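Local coordinates for protein lantibiotic dehydratase (Microbispora corallina, PDB 5EHK) that probably dehydrates serine and threonine residues of a lantibiotic precursor peptide during NAI-107 biosynthesis, using glutamyl-tRNA as glutamate donor, at residues Val376-Arg388 and Asp513-Ala525. Numbering follows the deposited sequence.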
loop_
_atom_site.group_PDB
_atom_site.type_symbol
_atom_site.label_atom_id
_atom_site.label_comp_id
_atom_site.label_asym_id
_atom_site.label_seq_id
_atom_site.Cartn_x
_atom_site.Cartn_y
_atom_site.Cartn_z
ATOM N N VAL A 376 0.634 50.599 3.686
ATOM C CA VAL A 376 1.892 49.906 3.537
ATOM C C VAL A 376 2.384 49.979 2.109
ATOM O O VAL A 376 1.643 49.699 1.164
ATOM C CB VAL A 376 1.799 48.443 3.975
ATOM C CG1 VAL A 376 3.082 47.714 3.611
ATOM C CG2 VAL A 376 1.559 48.354 5.474
ATOM N N ARG A 377 3.635 50.389 1.954
ATOM C CA ARG A 377 4.255 50.363 0.649
ATOM C C ARG A 377 5.610 49.720 0.756
ATOM O O ARG A 377 6.326 49.922 1.729
ATOM C CB ARG A 377 4.361 51.766 0.055
ATOM C CG ARG A 377 3.050 52.258 -0.504
ATOM C CD ARG A 377 3.070 53.744 -0.720
ATOM N NE ARG A 377 1.718 54.252 -0.915
ATOM C CZ ARG A 377 1.191 54.512 -2.104
ATOM N NH1 ARG A 377 1.913 54.322 -3.203
ATOM N NH2 ARG A 377 -0.050 54.969 -2.189
ATOM N N LEU A 378 5.959 48.924 -0.239
ATOM C CA LEU A 378 7.234 48.249 -0.197
ATOM C C LEU A 378 7.942 48.502 -1.517
ATOM O O LEU A 378 7.309 48.553 -2.564
ATOM C CB LEU A 378 7.033 46.750 0.033
ATOM C CG LEU A 378 6.245 46.264 1.248
ATOM C CD1 LEU A 378 6.018 44.768 1.101
ATOM C CD2 LEU A 378 6.985 46.554 2.557
ATOM N N PRO A 379 9.264 48.694 -1.461
ATOM C CA PRO A 379 10.049 49.006 -2.653
ATOM C C PRO A 379 10.138 47.800 -3.558
ATOM O O PRO A 379 9.819 46.692 -3.141
ATOM C CB PRO A 379 11.430 49.303 -2.079
ATOM C CG PRO A 379 11.500 48.486 -0.847
ATOM C CD PRO A 379 10.113 48.610 -0.261
ATOM N N GLU A 380 10.610 48.021 -4.773
ATOM C CA GLU A 380 10.755 46.961 -5.746
ATOM C C GLU A 380 11.772 45.876 -5.368
ATOM O O GLU A 380 11.696 44.758 -5.864
ATOM C CB GLU A 380 11.122 47.573 -7.103
ATOM C CG GLU A 380 10.039 48.432 -7.702
ATOM C CD GLU A 380 8.800 47.627 -8.061
ATOM O OE1 GLU A 380 8.967 46.431 -8.433
ATOM O OE2 GLU A 380 7.674 48.187 -7.962
ATOM N N VAL A 381 12.713 46.175 -4.488
ATOM C CA VAL A 381 13.740 45.180 -4.185
ATOM C C VAL A 381 13.092 43.996 -3.470
ATOM O O VAL A 381 13.501 42.853 -3.652
ATOM C CB VAL A 381 14.928 45.774 -3.351
ATOM C CG1 VAL A 381 14.463 46.226 -1.963
ATOM C CG2 VAL A 381 16.096 44.791 -3.258
ATOM N N VAL A 382 12.051 44.278 -2.692
ATOM C CA VAL A 382 11.322 43.239 -1.982
ATOM C C VAL A 382 10.482 42.395 -2.940
ATOM O O VAL A 382 10.537 41.168 -2.890
ATOM C CB VAL A 382 10.442 43.822 -0.879
ATOM C CG1 VAL A 382 9.482 42.750 -0.344
ATOM C CG2 VAL A 382 11.320 44.381 0.231
ATOM N N ARG A 383 9.723 43.049 -3.815
ATOM C CA ARG A 383 8.976 42.345 -4.857
ATOM C C ARG A 383 9.856 41.351 -5.624
ATOM O O ARG A 383 9.418 40.267 -5.984
ATOM C CB ARG A 383 8.377 43.340 -5.843
ATOM C CG ARG A 383 7.498 42.715 -6.920
ATOM C CD ARG A 383 7.502 43.575 -8.167
ATOM N NE ARG A 383 6.184 43.703 -8.779
ATOM C CZ ARG A 383 5.542 44.854 -8.958
ATOM N NH1 ARG A 383 6.082 46.002 -8.563
ATOM N NH2 ARG A 383 4.351 44.861 -9.538
ATOM N N THR A 384 11.111 41.704 -5.845
ATOM C CA THR A 384 12.033 40.817 -6.537
ATOM C C THR A 384 12.493 39.644 -5.668
ATOM O O THR A 384 12.775 38.558 -6.180
ATOM C CB THR A 384 13.216 41.618 -7.118
ATOM O OG1 THR A 384 12.726 42.343 -8.248
ATOM C CG2 THR A 384 14.372 40.704 -7.573
ATOM N N GLU A 385 12.582 39.873 -4.358
ATOM C CA GLU A 385 12.991 38.815 -3.434
ATOM C C GLU A 385 11.915 37.745 -3.468
ATOM O O GLU A 385 12.185 36.582 -3.767
ATOM C CB GLU A 385 13.182 39.361 -2.011
ATOM C CG GLU A 385 13.835 38.391 -1.005
ATOM C CD GLU A 385 15.220 37.848 -1.422
ATOM O OE1 GLU A 385 16.160 38.638 -1.663
ATOM O OE2 GLU A 385 15.376 36.607 -1.477
ATOM N N ILE A 386 10.686 38.172 -3.224
ATOM C CA ILE A 386 9.558 37.283 -3.230
ATOM C C ILE A 386 9.418 36.548 -4.550
ATOM O O ILE A 386 9.196 35.349 -4.560
ATOM C CB ILE A 386 8.286 38.051 -2.914
ATOM C CG1 ILE A 386 8.425 38.694 -1.529
ATOM C CG2 ILE A 386 7.061 37.134 -3.003
ATOM C CD1 ILE A 386 7.259 39.519 -1.141
ATOM N N GLU A 387 9.609 37.226 -5.667
ATOM C CA GLU A 387 9.540 36.523 -6.941
ATOM C C GLU A 387 10.613 35.453 -7.088
ATOM O O GLU A 387 10.367 34.415 -7.708
ATOM C CB GLU A 387 9.629 37.492 -8.107
ATOM C CG GLU A 387 8.462 38.441 -8.147
ATOM C CD GLU A 387 8.584 39.468 -9.244
ATOM O OE1 GLU A 387 9.631 39.486 -9.921
ATOM O OE2 GLU A 387 7.649 40.276 -9.404
ATOM N N ARG A 388 11.798 35.694 -6.529
ATOM C CA ARG A 388 12.899 34.742 -6.660
ATOM C C ARG A 388 12.659 33.553 -5.710
ATOM O O ARG A 388 13.066 32.423 -5.976
ATOM C CB ARG A 388 14.242 35.421 -6.344
ATOM C CG ARG A 388 14.844 36.235 -7.511
ATOM C CD ARG A 388 16.345 36.572 -7.310
ATOM N NE ARG A 388 17.225 35.526 -7.836
ATOM C CZ ARG A 388 18.476 35.720 -8.261
ATOM N NH1 ARG A 388 19.028 36.927 -8.215
ATOM N NH2 ARG A 388 19.180 34.694 -8.730
ATOM N N ASP A 513 13.925 52.536 6.373
ATOM C CA ASP A 513 14.949 53.065 5.482
ATOM C C ASP A 513 16.030 52.025 5.197
ATOM O O ASP A 513 16.471 51.880 4.046
ATOM C CB ASP A 513 15.536 54.366 6.052
ATOM C CG ASP A 513 14.457 55.396 6.385
ATOM O OD1 ASP A 513 13.428 55.012 7.005
ATOM O OD2 ASP A 513 14.635 56.583 6.030
ATOM N N GLU A 514 16.436 51.270 6.214
ATOM C CA GLU A 514 17.397 50.210 5.951
ATOM C C GLU A 514 16.764 49.134 5.040
ATOM O O GLU A 514 17.463 48.450 4.269
ATOM C CB GLU A 514 17.917 49.601 7.250
ATOM C CG GLU A 514 18.770 50.550 8.075
ATOM C CD GLU A 514 19.520 49.860 9.214
ATOM O OE1 GLU A 514 19.176 50.131 10.385
ATOM O OE2 GLU A 514 20.446 49.050 8.938
ATOM N N LEU A 515 15.436 49.026 5.115
ATOM C CA LEU A 515 14.671 48.149 4.245
ATOM C C LEU A 515 14.876 48.601 2.821
ATOM O O LEU A 515 15.231 47.802 1.946
ATOM C CB LEU A 515 13.176 48.195 4.587
ATOM C CG LEU A 515 12.229 47.112 4.033
ATOM C CD1 LEU A 515 10.872 47.253 4.674
ATOM C CD2 LEU A 515 12.076 47.155 2.528
ATOM N N SER A 516 14.616 49.887 2.598
ATOM C CA SER A 516 14.678 50.487 1.271
ATOM C C SER A 516 16.022 50.169 0.644
ATOM O O SER A 516 16.124 49.998 -0.571
ATOM C CB SER A 516 14.528 51.997 1.390
ATOM O OG SER A 516 13.292 52.334 1.987
ATOM N N ALA A 517 17.040 50.072 1.503
ATOM C CA ALA A 517 18.419 49.821 1.096
ATOM C C ALA A 517 18.782 48.336 0.979
ATOM O O ALA A 517 19.872 47.989 0.506
ATOM C CB ALA A 517 19.365 50.531 2.049
ATOM N N GLY A 518 17.867 47.461 1.390
ATOM C CA GLY A 518 18.052 46.038 1.165
ATOM C C GLY A 518 18.444 45.226 2.379
ATOM O O GLY A 518 18.742 44.028 2.280
ATOM N N THR A 519 18.441 45.874 3.536
ATOM C CA THR A 519 18.664 45.152 4.782
ATOM C C THR A 519 17.305 44.773 5.362
ATOM O O THR A 519 16.667 45.531 6.107
ATOM C CB THR A 519 19.567 45.943 5.765
ATOM O OG1 THR A 519 20.931 45.820 5.330
ATOM C CG2 THR A 519 19.464 45.391 7.196
ATOM N N PHE A 520 16.851 43.595 4.939
ATOM C CA PHE A 520 15.560 43.056 5.345
ATOM C C PHE A 520 15.555 41.548 5.164
ATOM O O PHE A 520 16.439 40.968 4.520
ATOM C CB PHE A 520 14.414 43.666 4.535
ATOM C CG PHE A 520 14.400 43.240 3.102
ATOM C CD1 PHE A 520 13.633 42.162 2.694
ATOM C CD2 PHE A 520 15.164 43.899 2.163
ATOM C CE1 PHE A 520 13.638 41.761 1.387
ATOM C CE2 PHE A 520 15.160 43.503 0.847
ATOM C CZ PHE A 520 14.399 42.431 0.460
ATOM N N ARG A 521 14.544 40.920 5.744
ATOM C CA ARG A 521 14.321 39.506 5.549
ATOM C C ARG A 521 12.887 39.311 5.080
ATOM O O ARG A 521 11.985 39.991 5.562
ATOM C CB ARG A 521 14.571 38.751 6.860
ATOM C CG ARG A 521 15.798 37.841 6.836
ATOM C CD ARG A 521 17.030 38.611 6.470
ATOM N NE ARG A 521 18.265 37.917 6.817
ATOM C CZ ARG A 521 19.478 38.381 6.532
ATOM N NH1 ARG A 521 19.606 39.538 5.907
ATOM N NH2 ARG A 521 20.562 37.703 6.884
ATOM N N VAL A 522 12.674 38.417 4.118
ATOM C CA VAL A 522 11.307 37.944 3.834
ATOM C C VAL A 522 11.091 36.554 4.445
ATOM O O VAL A 522 11.831 35.608 4.142
ATOM C CB VAL A 522 11.022 37.830 2.338
ATOM C CG1 VAL A 522 9.576 37.352 2.122
ATOM C CG2 VAL A 522 11.255 39.148 1.662
ATOM N N VAL A 523 10.098 36.426 5.313
ATOM C CA VAL A 523 9.864 35.148 5.973
ATOM C C VAL A 523 8.534 34.537 5.488
ATOM O O VAL A 523 7.467 35.136 5.679
ATOM C CB VAL A 523 9.874 35.319 7.499
ATOM C CG1 VAL A 523 9.554 33.998 8.212
ATOM C CG2 VAL A 523 11.217 35.842 7.937
ATOM N N LEU A 524 8.597 33.384 4.815
ATOM C CA LEU A 524 7.372 32.731 4.341
ATOM C C LEU A 524 6.525 32.352 5.538
ATOM O O LEU A 524 6.990 31.658 6.429
ATOM C CB LEU A 524 7.686 31.488 3.519
ATOM C CG LEU A 524 7.895 31.676 2.017
ATOM C CD1 LEU A 524 8.604 32.989 1.698
ATOM C CD2 LEU A 524 8.716 30.517 1.475
ATOM N N ALA A 525 5.286 32.823 5.559
ATOM C CA ALA A 525 4.453 32.719 6.748
ATOM C C ALA A 525 3.934 31.302 6.915
ATOM O O ALA A 525 3.813 30.568 5.936
ATOM C CB ALA A 525 3.309 33.709 6.670
#
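Val382 lies over one face of the Phe520 ring: its CG2 stands 3.8 Å from the centroid of that ring and 18° off the normal, the geometry of a CH-pi contact. Val382 CG2 also meets Leu515 CD2 at 3.7 Å, one branch touching both ring and leucine. Pro379 CG reaches Leu515 CD2 from another direction, also at 3.7 Å. At the ring edge sits Glu385 CB, and Glu385 CG runs past Val522 CG2 at 3.8 Å; farther along, Ile386 CG1 meets Val522 CG1 at 4.1 Å. No hydrogen bond links the two segments, which here join a strand-to-helix junction, with Pro379 as N-cap, to the C-terminal end of helix 512-516, capped by a Schellman motif in which Gly518 has positive phi, and the strand that follows, inside the N-terminal lantibiotic dehydratase family region. Helix 380-388 crosses strand 521-524 at -40°, with axes 9.5 Å apart. In Glu385, chi1 of -170° holds CG anti to the backbone N, against Phe520 and Val522, and the bend at chi2 turns the carboxylate away to its partners outside the two segments: OE2 is hydrogen-bonded to both Arg684 N and Thr685 OG1. Beyond this layer, Val505 of strand 500-508 touches both Ile386 and Val522.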